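Local atomic coordinates of phosphoribosylaminoimidazole-succinocarboxamide synthase (Pyrococcus horikoshii, PDB entry 4O7R), a protein that catalyses the ATP-dependent joining of L-aspartate to the carboxylate of a phosphoribosyl aminoimidazole, forming the succinocarboxamide intermediate of de novo purine (IMP) biosynthesis. Residues Glu89-Asn94 with Glu118-Asn123; Asp173-Phe178 with Pro194-Phe199. All blocks are in the same frame, centred on the assembly; numbering follows the deposited sequence.

Overall arrangement
Contact 1 (89-94 with 118-123) and contact 2 (173-178 with 194-199) belong to one antiparallel sheet, in which strands 84-93 and 169-180 lie side by side and tie the two together through backbone bonds such as that of L176 N to V90 O. They lie about 10 Å apart, centre to centre. Contact 2 is the deeper, its centre about 3 Å from the centre of the chain, and buried throughout; contact 1 is mostly buried but runs out at K122 to the surface and touches the second subunit. Both hold uridine-5'-monophosphate: in contact 1 R93 bonds only phosphate oxygens, whereas in contact 2 R198 bonds the phosphate and D173 the ribose O3'.

Contact 1: residues Glu89-Asn94 with Glu118-Asn123. With U5P (uridine-5'-monophosphate), chain B.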
loop_
_atom_site.group_PDB
_atom_site.type_symbol
_atom_site.label_atom_id
_atom_site.label_comp_id
_atom_site.label_asym_id
_atom_site.label_seq_id
_atom_site.Cartn_x
_atom_site.Cartn_y
_atom_site.Cartn_z
ATOM N N GLU A 89 -7.426 4.623 -8.499
ATOM C CA GLU A 89 -8.380 5.228 -7.602
ATOM C C GLU A 89 -7.577 5.875 -6.478
ATOM O O GLU A 89 -6.724 5.234 -5.861
ATOM C CB GLU A 89 -9.346 4.192 -7.076
ATOM C CG GLU A 89 -10.297 3.713 -8.148
ATOM C CD GLU A 89 -10.924 2.379 -7.799
ATOM O OE1 GLU A 89 -11.891 1.996 -8.490
ATOM O OE2 GLU A 89 -10.432 1.705 -6.848
ATOM N N VAL A 90 -7.824 7.160 -6.245
ATOM C CA VAL A 90 -7.012 7.946 -5.322
ATOM C C VAL A 90 -7.899 8.276 -4.143
ATOM O O VAL A 90 -8.849 9.021 -4.290
ATOM C CB VAL A 90 -6.517 9.252 -5.990
ATOM C CG1 VAL A 90 -5.591 10.032 -5.065
ATOM C CG2 VAL A 90 -5.796 8.930 -7.290
ATOM N N VAL A 91 -7.581 7.734 -2.973
ATOM C CA VAL A 91 -8.470 7.874 -1.822
ATOM C C VAL A 91 -7.906 8.847 -0.781
ATOM O O VAL A 91 -6.746 8.759 -0.377
ATOM C CB VAL A 91 -8.804 6.498 -1.190
ATOM C CG1 VAL A 91 -9.658 6.684 0.054
ATOM C CG2 VAL A 91 -9.532 5.619 -2.197
ATOM N N VAL A 92 -8.727 9.798 -0.365
ATOM C CA VAL A 92 -8.292 10.751 0.648
ATOM C C VAL A 92 -9.122 10.462 1.901
ATOM O O VAL A 92 -10.349 10.309 1.810
ATOM C CB VAL A 92 -8.402 12.212 0.152
ATOM C CG1 VAL A 92 -7.807 13.207 1.164
ATOM C CG2 VAL A 92 -7.691 12.357 -1.173
ATOM N N ARG A 93 -8.446 10.331 3.049
ATOM C CA ARG A 93 -9.122 9.960 4.313
ATOM C C ARG A 93 -8.842 10.957 5.443
ATOM O O ARG A 93 -7.681 11.214 5.761
ATOM C CB ARG A 93 -8.745 8.516 4.720
ATOM C CG ARG A 93 -8.552 7.597 3.505
ATOM C CD ARG A 93 -8.315 6.138 3.883
ATOM N NE ARG A 93 -9.562 5.506 4.287
ATOM C CZ ARG A 93 -10.092 4.421 3.738
ATOM N NH1 ARG A 93 -9.481 3.765 2.745
ATOM N NH2 ARG A 93 -11.259 3.991 4.195
ATOM N N ASN A 94 -9.899 11.546 6.008
ATOM C CA ASN A 94 -9.807 12.458 7.179
ATOM C C ASN A 94 -10.195 11.740 8.491
ATOM O O ASN A 94 -9.567 11.956 9.550
ATOM C CB ASN A 94 -10.721 13.678 6.988
ATOM C CG ASN A 94 -10.438 14.422 5.689
ATOM O OD1 ASN A 94 -9.326 14.895 5.483
ATOM N ND2 ASN A 94 -11.427 14.499 4.793
ATOM N N GLU A 118 -4.380 7.427 -0.215
ATOM C CA GLU A 118 -4.099 6.068 -0.692
ATOM C C GLU A 118 -4.269 5.932 -2.199
ATOM O O GLU A 118 -5.175 6.516 -2.791
ATOM C CB GLU A 118 -4.966 5.027 0.026
ATOM C CG GLU A 118 -4.926 5.182 1.536
ATOM C CD GLU A 118 -5.798 4.198 2.285
ATOM O OE1 GLU A 118 -6.866 3.793 1.763
ATOM O OE2 GLU A 118 -5.400 3.838 3.414
ATOM N N LEU A 119 -3.380 5.153 -2.802
ATOM C CA LEU A 119 -3.402 4.863 -4.214
ATOM C C LEU A 119 -3.828 3.424 -4.385
ATOM O O LEU A 119 -3.282 2.526 -3.722
ATOM C CB LEU A 119 -2.002 5.033 -4.821
ATOM C CG LEU A 119 -1.386 6.430 -4.759
ATOM C CD1 LEU A 119 -0.005 6.355 -5.400
ATOM C CD2 LEU A 119 -2.289 7.439 -5.461
ATOM N N TYR A 120 -4.795 3.216 -5.277
ATOM C CA TYR A 120 -5.297 1.883 -5.615
ATOM C C TYR A 120 -5.164 1.708 -7.117
ATOM O O TYR A 120 -5.445 2.639 -7.878
ATOM C CB TYR A 120 -6.769 1.726 -5.187
ATOM C CG TYR A 120 -6.950 1.671 -3.697
ATOM C CD1 TYR A 120 -6.890 0.446 -2.999
ATOM C CD2 TYR A 120 -7.157 2.844 -2.957
ATOM C CE1 TYR A 120 -7.042 0.404 -1.615
ATOM C CE2 TYR A 120 -7.314 2.803 -1.581
ATOM C CZ TYR A 120 -7.243 1.591 -0.916
ATOM O OH TYR A 120 -7.397 1.587 0.465
ATOM N N TYR A 121 -4.727 0.526 -7.545
ATOM C CA TYR A 121 -4.641 0.213 -8.971
ATOM C C TYR A 121 -6.016 -0.300 -9.443
ATOM O O TYR A 121 -6.548 -1.246 -8.865
ATOM C CB TYR A 121 -3.482 -0.782 -9.215
ATOM C CG TYR A 121 -3.391 -1.457 -10.585
ATOM C CD1 TYR A 121 -3.554 -0.737 -11.788
ATOM C CD2 TYR A 121 -3.103 -2.812 -10.670
ATOM C CE1 TYR A 121 -3.457 -1.373 -13.021
ATOM C CE2 TYR A 121 -3.005 -3.459 -11.890
ATOM C CZ TYR A 121 -3.187 -2.748 -13.058
ATOM O OH TYR A 121 -3.077 -3.435 -14.251
ATOM N N LYS A 122 -6.601 0.357 -10.453
ATOM C CA LYS A 122 -7.887 -0.062 -11.021
ATOM C C LYS A 122 -7.680 -1.302 -11.841
ATOM O O LYS A 122 -7.217 -1.240 -12.977
ATOM C CB LYS A 122 -8.475 0.982 -11.945
ATOM C CG LYS A 122 -9.275 2.077 -11.286
ATOM C CD LYS A 122 -9.827 2.997 -12.363
ATOM C CE LYS A 122 -11.125 2.456 -12.937
ATOM N NZ LYS A 122 -12.202 2.612 -11.928
ATOM N N ASN A 123 -8.042 -2.433 -11.266
ATOM C CA ASN A 123 -7.887 -3.688 -11.930
ATOM C C ASN A 123 -8.900 -4.635 -11.306
ATOM O O ASN A 123 -8.833 -4.937 -10.110
ATOM C CB ASN A 123 -6.456 -4.177 -11.773
ATOM C CG ASN A 123 -6.183 -5.414 -12.579
ATOM O OD1 ASN A 123 -6.778 -6.458 -12.334
ATOM N ND2 ASN A 123 -5.295 -5.306 -13.564
HETATM N N1 U5P B . -14.524 4.181 -2.856
HETATM C C2 U5P B . -15.074 4.331 -4.171
HETATM N N3 U5P B . -14.940 3.347 -5.084
HETATM C C4 U5P B . -14.291 2.205 -4.753
HETATM C C5 U5P B . -13.737 2.032 -3.476
HETATM C C6 U5P B . -13.867 3.045 -2.530
HETATM O O2 U5P B . -15.680 5.371 -4.486
HETATM O O4 U5P B . -14.164 1.291 -5.597
HETATM C "C1'" U5P B . -14.671 5.260 -1.866
HETATM C "C2'" U5P B . -15.576 4.849 -0.716
HETATM O "O2'" U5P B . -16.949 5.147 -0.977
HETATM C "C3'" U5P B . -15.009 5.676 0.422
HETATM C "C4'" U5P B . -13.507 5.772 0.141
HETATM O "O3'" U5P B . -15.537 6.993 0.341
HETATM O "O4'" U5P B . -13.399 5.600 -1.279
HETATM C "C5'" U5P B . -12.658 4.738 0.898
HETATM O "O5'" U5P B . -13.113 3.418 0.594
HETATM P P U5P B . -12.664 2.097 1.395
HETATM O O1P U5P B . -12.787 2.405 2.849
HETATM O O2P U5P B . -13.646 1.046 0.904
HETATM O O3P U5P B . -11.243 1.858 0.926
#
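R93 and E118 meet at the phosphate end of the nucleotide, on neighbouring antiparallel strands, 84-93 and 111-121. NH1 of R93 gives a salt-bridged hydrogen bond of 2.8 Å to OE1 of E118, which lies at the edge of the guanidinium, near its plane, while the two flat groups stand 67° apart. NH2 reaches O1P of the uridine-5'-monophosphate at 2.6 Å, and NH1 also bonds O3P, so one arginine spans carboxylate and phosphate. The bend at chi3 (76°) turns the guanidinium toward both. OE1 of E118 has a second donor, OH of Y120, 2.6 Å from OE1 and on the opposite face of the carboxylate; this double grip probably limits rotation of the acid group. Along the same face of the sheet, V91 sits between nucleotide and tyrosine: CG1 packs on C5' of the ligand, and CG2 lies 3.6 Å from CE2 of the Y120 ring. Behind these side chains the backbone sets the register, V91 pairing with E118 and E89 with Y120, each through two N-H to O bonds. On the other face, V90 and L119 make a looser apolar contact, and L119 also touches helix 143-166. Farther out, K122, which also pairs with E177, crosses E89 at about a right angle, its NZ making a long salt bridge, 3.5 Å, to OE1 of E89.

Contact 2: residues Asp173-Phe178 with Pro194-Phe199; sequences DFKLEF and PDTCRF. With U5P (uridine-5'-monophosphate), chain B.
The pocket that holds uridine-5'-monophosphate in this crystal is lined here by D173 and R198, which take the ligand by its ribose and phosphate. OD1 of D173 accepts the ribose O3' at 2.5 Å, while OD2 takes NH1 of R198 at 2.8 Å on its syn side, though 23° out of the carboxylate plane. CG of D173 lies between the backbone N and the carbonyl carbon (chi1 55°), which turns the two oxygens to sugar and arginine. The R198 chain runs extended from CG to NE, carrying NH1 on to O1P of the phosphate at 3.0 Å; D211 binds its NE. Were R198 an alanine, OD2 of D173 and the carboxylate of D211 would probably lose this charged mate, and the phosphate one donor. The two residues sit on adjacent antiparallel strands, 169-180 and 197-201. Next along, F174 and C197 form a non-hydrogen-bonded pair whose CA atoms are only 3.9 Å apart, SG of C197 packing against CB of F174. Past that pair, K175 N bonds T196 O at 2.7 Å, and a water bridges K175 O to OG1 of T196. K175 CE and T196 CA both approach O2 of the uracil at 3.3 Å, and the K175 amine goes on to E177 and D190.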
loop_
_atom_site.group_PDB
_atom_site.type_symbol
_atom_site.label_atom_id
_atom_site.label_comp_id
_atom_site.label_asym_id
_atom_site.label_seq_id
_atom_site.Cartn_x
_atom_site.Cartn_y
_atom_site.Cartn_z
ATOM N N ASP A 173 -14.081 10.390 4.087
ATOM C CA ASP A 173 -13.110 10.024 3.058
ATOM C C ASP A 173 -13.797 10.164 1.702
ATOM O O ASP A 173 -14.990 10.476 1.638
ATOM C CB ASP A 173 -12.587 8.572 3.274
ATOM C CG ASP A 173 -13.706 7.556 3.351
ATOM O OD1 ASP A 173 -14.688 7.726 2.614
ATOM O OD2 ASP A 173 -13.637 6.589 4.147
ATOM N N PHE A 174 -13.065 9.915 0.622
ATOM C CA PHE A 174 -13.657 9.948 -0.717
ATOM C C PHE A 174 -12.645 9.462 -1.735
ATOM O O PHE A 174 -11.440 9.533 -1.484
ATOM C CB PHE A 174 -14.148 11.366 -1.070
ATOM C CG PHE A 174 -13.047 12.394 -1.184
ATOM C CD1 PHE A 174 -12.452 12.659 -2.411
ATOM C CD2 PHE A 174 -12.634 13.112 -0.076
ATOM C CE1 PHE A 174 -11.439 13.603 -2.520
ATOM C CE2 PHE A 174 -11.629 14.076 -0.183
ATOM C CZ PHE A 174 -11.030 14.322 -1.411
ATOM N N LYS A 175 -13.134 8.979 -2.873
ATOM C CA LYS A 175 -12.283 8.462 -3.953
ATOM C C LYS A 175 -12.310 9.436 -5.157
ATOM O O LYS A 175 -13.385 9.949 -5.525
ATOM C CB LYS A 175 -12.743 7.064 -4.358
ATOM C CG LYS A 175 -11.931 6.364 -5.455
ATOM C CD LYS A 175 -12.429 6.641 -6.878
ATOM C CE LYS A 175 -13.845 6.087 -7.107
ATOM N NZ LYS A 175 -14.459 6.423 -8.436
ATOM N N LEU A 176 -11.127 9.695 -5.730
ATOM C CA LEU A 176 -10.967 10.470 -6.962
ATOM C C LEU A 176 -10.285 9.677 -8.081
ATOM O O LEU A 176 -9.498 8.773 -7.827
ATOM C CB LEU A 176 -10.112 11.729 -6.728
ATOM C CG LEU A 176 -10.570 12.798 -5.744
ATOM C CD1 LEU A 176 -9.518 13.904 -5.658
ATOM C CD2 LEU A 176 -11.949 13.335 -6.118
ATOM N N GLU A 177 -10.575 10.045 -9.321
ATOM C CA GLU A 177 -9.883 9.491 -10.477
ATOM C C GLU A 177 -9.450 10.664 -11.337
ATOM O O GLU A 177 -10.044 11.761 -11.256
ATOM C CB GLU A 177 -10.808 8.566 -11.277
ATOM C CG GLU A 177 -11.307 7.397 -10.448
ATOM C CD GLU A 177 -12.001 6.304 -11.246
ATOM O OE1 GLU A 177 -11.857 6.234 -12.485
ATOM O OE2 GLU A 177 -12.687 5.489 -10.605
ATOM N N PHE A 178 -8.431 10.428 -12.161
ATOM C CA PHE A 178 -7.757 11.478 -12.899
ATOM C C PHE A 178 -7.389 10.981 -14.281
ATOM O O PHE A 178 -7.232 9.779 -14.477
ATOM C CB PHE A 178 -6.441 11.840 -12.199
ATOM C CG PHE A 178 -6.607 12.526 -10.887
ATOM C CD1 PHE A 178 -6.647 13.926 -10.817
ATOM C CD2 PHE A 178 -6.689 11.787 -9.701
ATOM C CE1 PHE A 178 -6.797 14.578 -9.595
ATOM C CE2 PHE A 178 -6.822 12.436 -8.479
ATOM C CZ PHE A 178 -6.881 13.830 -8.426
ATOM N N PRO A 194 -22.406 10.907 -3.457
ATOM C CA PRO A 194 -22.506 10.136 -2.219
ATOM C C PRO A 194 -22.154 8.650 -2.409
ATOM O O PRO A 194 -22.025 7.921 -1.427
ATOM C CB PRO A 194 -23.973 10.315 -1.812
ATOM C CG PRO A 194 -24.424 11.572 -2.486
ATOM C CD PRO A 194 -23.694 11.530 -3.812
ATOM N N ASP A 195 -22.007 8.226 -3.672
ATOM C CA ASP A 195 -21.474 6.908 -4.017
ATOM C C ASP A 195 -19.963 6.804 -3.729
ATOM O O ASP A 195 -19.485 5.752 -3.305
ATOM C CB ASP A 195 -21.653 6.648 -5.515
ATOM C CG ASP A 195 -22.911 5.827 -5.857
ATOM O OD1 ASP A 195 -22.870 5.124 -6.871
ATOM O OD2 ASP A 195 -23.935 5.906 -5.162
ATOM N N THR A 196 -19.225 7.897 -3.959
ATOM C CA THR A 196 -17.744 7.873 -3.951
ATOM C C THR A 196 -17.096 8.693 -2.800
ATOM O O THR A 196 -15.866 8.897 -2.750
ATOM C CB THR A 196 -17.158 8.260 -5.340
ATOM O OG1 THR A 196 -17.570 9.586 -5.697
ATOM C CG2 THR A 196 -17.658 7.271 -6.412
ATOM N N CYS A 197 -17.950 9.127 -1.871
ATOM C CA CYS A 197 -17.526 9.793 -0.644
ATOM C C CYS A 197 -18.237 9.146 0.521
ATOM O O CYS A 197 -19.320 8.588 0.355
ATOM C CB CYS A 197 -17.931 11.267 -0.649
ATOM S SG CYS A 197 -17.442 12.236 -2.085
ATOM N N ARG A 198 -17.628 9.240 1.695
ATOM C CA ARG A 198 -18.368 9.096 2.938
ATOM C C ARG A 198 -18.720 10.472 3.484
ATOM O O ARG A 198 -17.865 11.379 3.535
ATOM C CB ARG A 198 -17.594 8.270 3.981
ATOM C CG ARG A 198 -17.440 6.804 3.611
ATOM C CD ARG A 198 -16.975 5.962 4.790
ATOM N NE ARG A 198 -17.150 4.552 4.458
ATOM C CZ ARG A 198 -16.238 3.793 3.856
ATOM N NH1 ARG A 198 -15.027 4.278 3.581
ATOM N NH2 ARG A 198 -16.526 2.528 3.567
ATOM N N PHE A 199 -19.991 10.620 3.863
ATOM C CA PHE A 199 -20.533 11.834 4.451
ATOM C C PHE A 199 -21.222 11.499 5.765
ATOM O O PHE A 199 -22.148 10.686 5.783
ATOM C CB PHE A 199 -21.590 12.432 3.523
ATOM C CG PHE A 199 -21.058 12.932 2.213
ATOM C CD1 PHE A 199 -19.861 13.654 2.150
ATOM C CD2 PHE A 199 -21.784 12.727 1.041
ATOM C CE1 PHE A 199 -19.397 14.141 0.934
ATOM C CE2 PHE A 199 -21.322 13.211 -0.171
ATOM C CZ PHE A 199 -20.125 13.916 -0.232
HETATM N N1 U5P B . -14.524 4.181 -2.856
HETATM C C2 U5P B . -15.074 4.331 -4.171
HETATM N N3 U5P B . -14.940 3.347 -5.084
HETATM C C4 U5P B . -14.291 2.205 -4.753
HETATM C C5 U5P B . -13.737 2.032 -3.476
HETATM C C6 U5P B . -13.867 3.045 -2.530
HETATM O O2 U5P B . -15.680 5.371 -4.486
HETATM O O4 U5P B . -14.164 1.291 -5.597
HETATM C "C1'" U5P B . -14.671 5.260 -1.866
HETATM C "C2'" U5P B . -15.576 4.849 -0.716
HETATM O "O2'" U5P B . -16.949 5.147 -0.977
HETATM C "C3'" U5P B . -15.009 5.676 0.422
HETATM C "C4'" U5P B . -13.507 5.772 0.141
HETATM O "O3'" U5P B . -15.537 6.993 0.341
HETATM O "O4'" U5P B . -13.399 5.600 -1.279
HETATM C "C5'" U5P B . -12.658 4.738 0.898
HETATM O "O5'" U5P B . -13.113 3.418 0.594
HETATM P P U5P B . -12.664 2.097 1.395
HETATM O O1P U5P B . -12.787 2.405 2.849
HETATM O O2P U5P B . -13.646 1.046 0.904
HETATM O O3P U5P B . -11.243 1.858 0.926
HETATM O O HOH W 1 -15.577 11.434 -4.689
#